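Local coordinates for DegV family protein (Corynebacterium glutamicum, PDB 3EGL) that binds long-chain fatty acids such as palmitate and may take part in lipid transport or fatty acid metabolism, at residues A[43-47]-A[48-52]; A[99-102]-A[103-107]; A[226-229]-A[230-234]; A[249-252]-A[253-257]. One frame throughout, in Å; residues are numbered along the deposited sequence. Where two conformers were deposited one is given.

Contact 1 (A[43-47]-A[48-52]). With PLM (palmitic acid), chain D.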
loop_
_atom_site.group_PDB
_atom_site.type_symbol
_atom_site.label_atom_id
_atom_site.label_comp_id
_atom_site.label_asym_id
_atom_site.label_seq_id
_atom_site.Cartn_x
_atom_site.Cartn_y
_atom_site.Cartn_z
ATOM N N SER A 43 5.835 -14.548 1.400
ATOM C CA SER A 43 7.049 -14.336 2.117
ATOM C C SER A 43 7.506 -12.881 1.902
ATOM O O SER A 43 7.420 -12.333 0.792
ATOM C CB SER A 43 8.037 -15.305 1.514
ATOM O OG SER A 43 9.247 -15.201 2.154
ATOM N N GLY A 44 7.967 -12.242 2.961
ATOM C CA GLY A 44 8.566 -10.912 2.820
ATOM C C GLY A 44 9.916 -10.954 2.126
ATOM O O GLY A 44 10.407 -12.023 1.761
ATOM N N LEU A 45 10.495 -9.781 1.890
ATOM C CA LEU A 45 11.809 -9.709 1.275
ATOM C C LEU A 45 12.878 -9.935 2.317
ATOM O O LEU A 45 12.754 -9.417 3.430
ATOM C CB LEU A 45 12.025 -8.347 0.677
ATOM C CG LEU A 45 11.107 -8.068 -0.520
ATOM C CD1 LEU A 45 11.167 -6.585 -0.906
ATOM C CD2 LEU A 45 11.443 -9.005 -1.693
ATOM N N SER A 46 13.913 -10.703 1.959
ATOM C CA SER A 46 15.007 -10.988 2.869
ATOM C C SER A 46 15.985 -9.818 2.855
ATOM O O SER A 46 16.021 -9.077 1.910
ATOM C CB SER A 46 15.731 -12.280 2.454
ATOM O OG SER A 46 16.524 -12.023 1.299
ATOM N N SER A 47 16.839 -9.699 3.860
ATOM C CA SER A 47 17.730 -8.556 3.900
ATOM C C SER A 47 18.809 -8.684 2.794
ATOM O O SER A 47 19.296 -7.685 2.237
ATOM C CB SER A 47 18.331 -8.394 5.296
ATOM O OG SER A 47 19.051 -9.558 5.605
ATOM N N LEU A 48 19.141 -9.914 2.458
ATOM C CA LEU A 48 20.059 -10.154 1.370
ATOM C C LEU A 48 19.552 -9.597 -0.003
ATOM O O LEU A 48 20.320 -9.018 -0.760
ATOM C CB LEU A 48 20.335 -11.654 1.301
ATOM C CG LEU A 48 21.578 -12.122 0.599
ATOM C CD1 LEU A 48 22.782 -11.744 1.454
ATOM C CD2 LEU A 48 21.511 -13.668 0.346
ATOM N N GLU A 49 18.263 -9.752 -0.287
ATOM C CA GLU A 49 17.714 -9.322 -1.557
ATOM C C GLU A 49 17.613 -7.824 -1.515
ATOM O O GLU A 49 17.684 -7.196 -2.559
ATOM C CB GLU A 49 16.279 -9.835 -1.802
ATOM C CG GLU A 49 16.045 -11.305 -1.716
ATOM C CD GLU A 49 14.527 -11.576 -1.803
ATOM O OE1 GLU A 49 13.848 -11.774 -0.751
ATOM O OE2 GLU A 49 13.998 -11.473 -2.948
ATOM N N LEU A 50 17.366 -7.257 -0.334
ATOM C CA LEU A 50 17.281 -5.813 -0.249
ATOM C C LEU A 50 18.665 -5.163 -0.370
ATOM O O LEU A 50 18.803 -4.124 -1.036
ATOM C CB LEU A 50 16.530 -5.364 1.010
ATOM C CG LEU A 50 15.018 -5.626 0.931
ATOM C CD1 LEU A 50 14.361 -5.513 2.299
ATOM C CD2 LEU A 50 14.382 -4.629 -0.070
ATOM N N ALA A 51 19.692 -5.786 0.221
ATOM C CA ALA A 51 21.041 -5.259 0.087
ATOM C C ALA A 51 21.385 -5.144 -1.407
ATOM O O ALA A 51 21.893 -4.113 -1.850
ATOM C CB ALA A 51 22.068 -6.112 0.804
ATOM N N ALA A 52 21.068 -6.193 -2.170
ATOM C CA ALA A 52 21.348 -6.235 -3.601
ATOM C C ALA A 52 20.539 -5.180 -4.319
ATOM O O ALA A 52 21.053 -4.425 -5.145
ATOM C CB ALA A 52 21.044 -7.619 -4.173
HETATM C C1 PLM D . 4.629 -11.369 3.472
HETATM O O1 PLM D . 5.146 -10.744 4.415
HETATM O O2 PLM D . 4.467 -12.594 3.601
HETATM C C2 PLM D . 4.171 -10.702 2.210
HETATM C C3 PLM D . 3.030 -9.749 2.557
HETATM C C4 PLM D . 1.683 -10.381 2.795
HETATM C C5 PLM D . 0.873 -9.337 3.562
HETATM C C6 PLM D . -0.571 -9.733 3.736
HETATM C C7 PLM D . -1.268 -8.662 4.543
HETATM C C8 PLM D . -2.801 -8.699 4.450
HETATM C C9 PLM D . -3.271 -8.158 3.098
HETATM C CA PLM D . -4.716 -7.638 3.138
HETATM C CB PLM D . -5.348 -7.543 1.755
HETATM C CC PLM D . -4.669 -6.598 0.752
HETATM C CD PLM D . -5.270 -5.205 0.828
HETATM C CE PLM D . -5.157 -4.435 -0.473
HETATM C CF PLM D . -4.188 -3.257 -0.332
HETATM C CG PLM D . -4.857 -1.928 0.012
#

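Contact 2 (A[99-102]-A[103-107])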
loop_
_atom_site.group_PDB
_atom_site.type_symbol
_atom_site.label_atom_id
_atom_site.label_comp_id
_atom_site.label_asym_id
_atom_site.label_seq_id
_atom_site.Cartn_x
_atom_site.Cartn_y
_atom_site.Cartn_z
ATOM N N THR A 99 6.385 2.822 7.011
ATOM C CA THR A 99 5.102 3.285 6.445
ATOM C C THR A 99 3.841 3.067 7.304
ATOM O O THR A 99 2.933 3.889 7.281
ATOM C CB THR A 99 4.831 2.694 5.042
ATOM O OG1 THR A 99 4.488 1.316 5.181
ATOM C CG2 THR A 99 6.046 2.845 4.120
ATOM N N SER A 100 3.762 1.974 8.041
ATOM C CA SER A 100 2.477 1.595 8.686
ATOM C C SER A 100 1.324 1.526 7.665
ATOM O O SER A 100 0.208 1.948 7.936
ATOM C CB SER A 100 2.113 2.560 9.850
ATOM O OG SER A 100 3.051 2.407 10.906
ATOM N N SER A 101 1.600 1.016 6.479
ATOM C CA SER A 101 0.580 0.987 5.479
ATOM C C SER A 101 0.985 -0.014 4.431
ATOM O O SER A 101 2.062 -0.660 4.541
ATOM C CB SER A 101 0.427 2.374 4.887
ATOM O OG SER A 101 -0.763 2.476 4.120
ATOM N N LEU A 102 0.125 -0.159 3.429
ATOM C CA LEU A 102 0.379 -1.007 2.289
ATOM C C LEU A 102 -0.487 -0.502 1.142
ATOM O O LEU A 102 -1.420 0.308 1.354
ATOM C CB LEU A 102 0.019 -2.463 2.630
ATOM C CG LEU A 102 -1.473 -2.826 2.714
ATOM C CD1 LEU A 102 -1.620 -4.313 2.977
ATOM C CD2 LEU A 102 -2.229 -2.003 3.760
ATOM N N GLY A 103 -0.197 -0.973 -0.068
ATOM C CA GLY A 103 -1.028 -0.637 -1.203
ATOM C C GLY A 103 -0.777 0.769 -1.681
ATOM O O GLY A 103 0.280 1.361 -1.396
HETATM N N MSE A 104 -1.736 1.314 -2.418
HETATM C CA MSE A 104 -1.545 2.633 -3.002
HETATM C C MSE A 104 -1.433 3.851 -2.040
HETATM O O MSE A 104 -1.008 4.936 -2.469
HETATM C CB MSE A 104 -2.596 2.872 -4.079
HETATM C CG MSE A 104 -2.335 2.150 -5.383
HETATM SE SE MSE A 104 -0.736 2.875 -6.275
HETATM C CE MSE A 104 -1.360 4.725 -6.419
ATOM N N ALA A 105 -1.742 3.723 -0.748
ATOM C CA ALA A 105 -1.304 4.812 0.143
ATOM C C ALA A 105 0.267 4.925 0.064
ATOM O O ALA A 105 0.850 6.027 -0.095
ATOM C CB ALA A 105 -1.803 4.612 1.566
ATOM N N VAL A 106 0.937 3.782 0.111
ATOM C CA VAL A 106 2.372 3.735 -0.120
ATOM C C VAL A 106 2.772 4.085 -1.552
ATOM O O VAL A 106 3.659 4.936 -1.749
ATOM C CB VAL A 106 2.936 2.373 0.272
ATOM C CG1 VAL A 106 4.445 2.327 0.058
ATOM C CG2 VAL A 106 2.562 2.099 1.758
ATOM N N GLY A 107 2.149 3.446 -2.555
ATOM C CA GLY A 107 2.355 3.853 -3.943
ATOM C C GLY A 107 2.204 5.357 -4.112
ATOM O O GLY A 107 3.033 5.994 -4.752
HETATM O O HOH W 1 -3.426 1.848 0.583
#

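Contact 3 (A[226-229]-A[230-234])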
loop_
_atom_site.group_PDB
_atom_site.type_symbol
_atom_site.label_atom_id
_atom_site.label_comp_id
_atom_site.label_asym_id
_atom_site.label_seq_id
_atom_site.Cartn_x
_atom_site.Cartn_y
_atom_site.Cartn_z
ATOM N N GLU A 226 -17.924 4.559 -9.185
ATOM C CA GLU A 226 -19.123 5.312 -9.522
ATOM C C GLU A 226 -19.787 5.874 -8.254
ATOM O O GLU A 226 -20.149 7.059 -8.205
ATOM C CB GLU A 226 -20.095 4.421 -10.329
ATOM C CG GLU A 226 -21.568 4.812 -10.258
ATOM C CD GLU A 226 -22.460 3.616 -9.945
ATOM O OE1 GLU A 226 -22.448 2.646 -10.740
ATOM O OE2 GLU A 226 -23.171 3.642 -8.907
ATOM N N LEU A 227 -19.939 5.023 -7.243
ATOM C CA LEU A 227 -20.517 5.443 -5.960
ATOM C C LEU A 227 -19.692 6.566 -5.316
ATOM O O LEU A 227 -20.257 7.559 -4.851
ATOM C CB LEU A 227 -20.677 4.276 -4.991
ATOM C CG LEU A 227 -21.807 3.275 -5.265
ATOM C CD1 LEU A 227 -21.682 2.092 -4.306
ATOM C CD2 LEU A 227 -23.222 3.907 -5.226
ATOM N N LEU A 228 -18.367 6.417 -5.338
ATOM C CA LEU A 228 -17.434 7.368 -4.712
ATOM C C LEU A 228 -17.378 8.718 -5.457
ATOM O O LEU A 228 -17.302 9.767 -4.817
ATOM C CB LEU A 228 -16.016 6.752 -4.594
ATOM C CG LEU A 228 -15.778 5.638 -3.546
ATOM C CD1 LEU A 228 -14.453 4.915 -3.748
ATOM C CD2 LEU A 228 -15.842 6.154 -2.114
ATOM N N ARG A 229 -17.365 8.672 -6.792
ATOM C CA ARG A 229 -17.580 9.860 -7.637
ATOM C C ARG A 229 -18.780 10.715 -7.219
ATOM O O ARG A 229 -18.645 11.922 -7.040
ATOM C CB ARG A 229 -17.787 9.473 -9.096
ATOM C CG ARG A 229 -16.518 9.265 -9.821
ATOM C CD ARG A 229 -16.669 9.112 -11.326
ATOM N NE ARG A 229 -15.387 8.610 -11.823
ATOM C CZ ARG A 229 -14.309 9.364 -12.017
ATOM N NH1 ARG A 229 -14.360 10.673 -11.798
ATOM N NH2 ARG A 229 -13.178 8.812 -12.441
ATOM N N ASN A 230 -19.945 10.098 -7.070
ATOM C CA ASN A 230 -21.119 10.860 -6.658
ATOM C C ASN A 230 -20.987 11.423 -5.267
ATOM O O ASN A 230 -21.517 12.480 -4.990
ATOM C CB ASN A 230 -22.397 10.011 -6.717
ATOM C CG ASN A 230 -22.594 9.345 -8.070
ATOM O OD1 ASN A 230 -22.227 9.902 -9.127
ATOM N ND2 ASN A 230 -23.156 8.133 -8.047
ATOM N N ALA A 231 -20.306 10.716 -4.377
ATOM C CA ALA A 231 -20.332 11.135 -2.988
ATOM C C ALA A 231 -19.185 12.068 -2.542
ATOM O O ALA A 231 -19.350 12.845 -1.604
ATOM C CB ALA A 231 -20.452 9.942 -2.090
ATOM N N LEU A 232 -18.042 12.007 -3.219
ATOM C CA LEU A 232 -16.862 12.726 -2.768
ATOM C C LEU A 232 -16.848 14.133 -3.320
ATOM O O LEU A 232 -17.410 14.353 -4.392
ATOM C CB LEU A 232 -15.593 11.961 -3.177
ATOM C CG LEU A 232 -14.902 11.186 -2.045
ATOM C CD1 LEU A 232 -15.869 10.729 -0.959
ATOM C CD2 LEU A 232 -14.129 10.012 -2.592
ATOM N N PRO A 233 -16.171 15.087 -2.626
ATOM C CA PRO A 233 -16.209 16.486 -3.102
ATOM C C PRO A 233 -15.671 16.642 -4.515
ATOM O O PRO A 233 -14.773 15.904 -4.927
ATOM C CB PRO A 233 -15.313 17.223 -2.105
ATOM C CG PRO A 233 -15.306 16.385 -0.897
ATOM C CD PRO A 233 -15.368 14.969 -1.392
ATOM N N GLU A 234 -16.241 17.584 -5.256
ATOM C CA GLU A 234 -15.867 17.848 -6.635
ATOM C C GLU A 234 -14.381 18.085 -6.758
ATOM O O GLU A 234 -13.778 18.688 -5.875
ATOM C CB GLU A 234 -16.594 19.085 -7.153
ATOM C CG GLU A 234 -18.027 18.841 -7.546
ATOM C CD GLU A 234 -18.771 20.150 -7.790
ATOM O OE1 GLU A 234 -18.189 21.081 -8.420
ATOM O OE2 GLU A 234 -19.936 20.247 -7.344
#

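Contact 4 (A[249-252]-A[253-257]). With PLM (palmitic acid), chain D.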
loop_
_atom_site.group_PDB
_atom_site.type_symbol
_atom_site.label_atom_id
_atom_site.label_comp_id
_atom_site.label_asym_id
_atom_site.label_seq_id
_atom_site.Cartn_x
_atom_site.Cartn_y
_atom_site.Cartn_z
ATOM N N VAL A 249 -3.356 -13.328 -2.384
ATOM C CA VAL A 249 -3.312 -14.556 -1.602
ATOM C C VAL A 249 -4.076 -14.390 -0.262
ATOM O O VAL A 249 -4.797 -15.306 0.168
ATOM C CB VAL A 249 -1.875 -14.999 -1.296
ATOM C CG1 VAL A 249 -1.908 -16.162 -0.304
ATOM C CG2 VAL A 249 -1.078 -15.335 -2.593
ATOM N N HIS A 250 -3.942 -13.227 0.386
ATOM C CA HIS A 250 -4.517 -13.045 1.701
ATOM C C HIS A 250 -5.841 -12.303 1.717
ATOM O O HIS A 250 -6.557 -12.353 2.716
ATOM C CB HIS A 250 -3.513 -12.365 2.623
ATOM C CG HIS A 250 -2.229 -13.132 2.785
ATOM N ND1 HIS A 250 -2.175 -14.390 3.356
ATOM C CD2 HIS A 250 -0.949 -12.803 2.471
ATOM C CE1 HIS A 250 -0.915 -14.807 3.373
ATOM N NE2 HIS A 250 -0.155 -13.869 2.822
ATOM N N SER A 251 -6.157 -11.589 0.640
ATOM C CA SER A 251 -7.463 -10.938 0.535
ATOM C C SER A 251 -8.526 -11.881 -0.032
ATOM O O SER A 251 -9.679 -11.735 0.281
ATOM C CB SER A 251 -7.402 -9.704 -0.357
ATOM O OG SER A 251 -7.094 -10.047 -1.716
ATOM N N GLY A 252 -8.131 -12.832 -0.862
ATOM C CA GLY A 252 -9.075 -13.683 -1.550
ATOM C C GLY A 252 -9.654 -13.005 -2.780
ATOM O O GLY A 252 -9.448 -11.806 -2.962
ATOM N N PRO A 253 -10.379 -13.761 -3.627
ATOM C CA PRO A 253 -11.017 -13.181 -4.805
ATOM C C PRO A 253 -12.212 -12.278 -4.428
ATOM O O PRO A 253 -12.805 -12.438 -3.354
ATOM C CB PRO A 253 -11.483 -14.404 -5.634
ATOM C CG PRO A 253 -11.392 -15.583 -4.743
ATOM C CD PRO A 253 -10.626 -15.211 -3.487
ATOM N N GLY A 254 -12.515 -11.306 -5.296
ATOM C CA GLY A 254 -13.646 -10.401 -5.104
ATOM C C GLY A 254 -13.328 -9.192 -4.253
ATOM O O GLY A 254 -14.189 -8.339 -4.048
ATOM N N ALA A 255 -12.097 -9.119 -3.754
ATOM C CA ALA A 255 -11.677 -8.028 -2.873
ATOM C C ALA A 255 -11.491 -6.742 -3.641
ATOM O O ALA A 255 -10.976 -6.757 -4.758
ATOM C CB ALA A 255 -10.396 -8.375 -2.131
ATOM N N VAL A 256 -11.914 -5.652 -2.998
ATOM C CA VAL A 256 -11.801 -4.309 -3.488
ATOM C C VAL A 256 -11.225 -3.379 -2.394
ATOM O O VAL A 256 -11.775 -3.292 -1.293
ATOM C CB VAL A 256 -13.175 -3.777 -3.976
ATOM C CG1 VAL A 256 -13.023 -2.373 -4.537
ATOM C CG2 VAL A 256 -13.774 -4.724 -5.046
ATOM N N SER A 257 -10.107 -2.715 -2.697
ATOM C CA SER A 257 -9.467 -1.799 -1.761
ATOM C C SER A 257 -9.676 -0.329 -2.206
ATOM O O SER A 257 -9.761 -0.021 -3.409
ATOM C CB SER A 257 -7.954 -2.113 -1.645
ATOM O OG SER A 257 -7.258 -1.913 -2.889
HETATM C C1 PLM D . 4.629 -11.369 3.472
HETATM O O1 PLM D . 5.146 -10.744 4.415
HETATM O O2 PLM D . 4.467 -12.594 3.601
HETATM C C2 PLM D . 4.171 -10.702 2.210
HETATM C C3 PLM D . 3.030 -9.749 2.557
HETATM C C4 PLM D . 1.683 -10.381 2.795
HETATM C C5 PLM D . 0.873 -9.337 3.562
HETATM C C6 PLM D . -0.571 -9.733 3.736
HETATM C C7 PLM D . -1.268 -8.662 4.543
HETATM C C8 PLM D . -2.801 -8.699 4.450
HETATM C C9 PLM D . -3.271 -8.158 3.098
HETATM C CA PLM D . -4.716 -7.638 3.138
HETATM C CB PLM D . -5.348 -7.543 1.755
HETATM C CC PLM D . -4.669 -6.598 0.752
HETATM C CD PLM D . -5.270 -5.205 0.828
HETATM C CE PLM D . -5.157 -4.435 -0.473
HETATM C CF PLM D . -4.188 -3.257 -0.332
HETATM C CG PLM D . -4.857 -1.928 0.012
HETATM O O HOH W 2 -12.246 -11.353 -0.943
#

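Contact 1 (A[43-47]-A[48-52])
S46 and E49 lock onto each other across the first turn of helix 47-60 as a capping box, with a bond in each direction. The backbone N of E49 donates to OG of S46, the N-cap residue, at 3.3 Å, and the backbone N of S46 donates to OE1 of E49 at 2.9 Å. The second bond is almost straight, 176° at the hydrogen, yet the amide reaches OE1 on the anti side of the carboxylate and 29° out of its plane. OG of S46 sits between its own N and carbonyl carbon, from where it faces the start of the helix; with CG beside its own N (chi1 -55°) and the chain extended beyond it, E49 brings OE1 to the S46 amide. OE1 also bonds NE2 of H32, so two donors hold the carboxylate.

The tight, buried part is formed by L45 and L50. They cross at about a right angle, CD1 of L45 standing 3.9 Å from CD2 of L50, while CD2 of L45 comes 3.8 Å from OE2 of E49. The solvent side is looser: L48 is exposed, and its isobutyl end points off the loop. The CB bond of S47 points away from the helix turn, but its side chain still touches A81.

At the other end of the segment, S43 N lies 3.2 Å from O2 of the palmitic acid. L45 rests on L31 of strand 26-35. The cap follows edge strand 40-43 and starts helix 47-60, whose L50 touches both strand 26-35 and helix 78-86.

Contact 2 (A[99-102]-A[103-107])
The loop between strand 94-97 and helix 104-116 packs here against the first turn of the helix it leads into, V106 being the residue that fills the bend. Its CG2 branch reaches back alone: it lies 3.7 Å from the backbone N of L102, 3.8 Å from CB of S101 and 4.0 Å from OG1 of T99. With CG1 anti to the backbone N (chi1 -179°), CG2 falls beside that N and is directed at the loop, and the T99 and V106 side chains meet roughly perpendicular.

One residue earlier on the helix, the methyl of A105 meets OG of S101 at 3.5 Å, an apolar group against a hydroxyl. Polar joining of the two segments is left to a water, which donates to O of L102 at 2.6 Å and accepts from N of A105 at 2.9 Å. The water thereby serves an amide of the first turn that the N-cap residue, G103, has no side chain to reach.

T99 shapes the loop itself: its OG1 accepts from N of S101 at 3.2 Å, and it also bonds O of H70. T139 of strand 137-142 touches S101, L102 and A105, and the nearest atoms of the L102 side chain and the palmitic acid are about 4 Å apart. The arrangement combines an ST turn with a glycine N-cap, at a strand-to-helix connection beside the fatty-acid site of this DegV fold.

Contact 3 (A[226-229]-A[230-234])
N230 folds its side chain back over the preceding turn of helix 224-231, so that its amide lies near the carbonyl of E226. Its CB lies 3.8 Å from O of L227. With CG anti to the carbonyl carbon (chi1 -53°), the amide group is carried back along the helix, and CG comes 3.3 Å from O of E226. At the tip, OD1 stands 3.6 Å and ND2 3.2 Å from that oxygen, but the angle at ND2 is too poor for a hydrogen bond. The donor that does engage E226 O is the backbone N of N230, with 165° at the hydrogen; the side-chain amide lies alongside.

CB of L232 approaches O of L228 to 3.2 Å, while L232 N donates to that oxygen at 2.8 Å. CD2 of L228 and CD2 of L232 are 4.2 Å apart. R229, though exposed, touches F238 and forms a salt bridge from NH2 to OE2 of E225. L232, the first residue to leave helical angles, closes the final i to i+4 bond here through its amide: the C-terminal end of an amphipathic helix with L228 and L232 on the sheet and L227 and A231 on helix 196-203.

Contact 4 (A[249-252]-A[253-257])
A chi1 of 65° folds OG of S251 in over its own backbone, which brings the hydroxyl to O of G252 and to the methyl of A255 together. OG donates to O of G252 at 3.2 Å, the donor tilted 17° from the carbonyl plane, and lies 3.7 Å from CB of A255. That methyl is also 3.7 Å from O of G252, so it sits against both partners of the bond. O of L247, one turn back, is a second, weak acceptor for the same hydroxyl.

G252 leaves the helix with positive phi, and a type II beta turn from G252 to A255 then reverses the chain into strand 255-261, where G254 and A255 both face N215 in a G1 beta bulge. A water links the helix end to the turn, donating to O of S251 and, at 2.7 Å, to O of P253.

The same segments line the fatty-acid chain. CD2 of H250 approaches C6 of the palmitic acid obliquely at 3.3 Å, and NE2 of H250 bonds OG1 of T42, which also hydrogen-bonds the palmitic acid. Farther along the tail, CB of S251 meets atom CB of the lipid, and CB of S257 lies 3.5 Å from its terminal carbon CG.

From the N terminus the four contacts follow in series, each a local contact that closes before the next opens, with none nesting or crossing. Contact 1 turns edge strand 40-43 into helix 47-60, and contact 2 turns strand 94-97, the other edge of the same sheet, into helix 104-116. Contact 3 ends helix 224-231 ahead of strand 237-242 in the six-stranded sheet, and contact 4 leads helix 245-251 into strand 255-261 of that sheet. Contacts 1 and 4 touch the palmitic acid at its carboxylate and along its tail, and contact 2 lies beside it through L102. Contact 3 is far from contact 1, centres about 40 Å apart, but its nearest atoms are about 7 Å from contact 4.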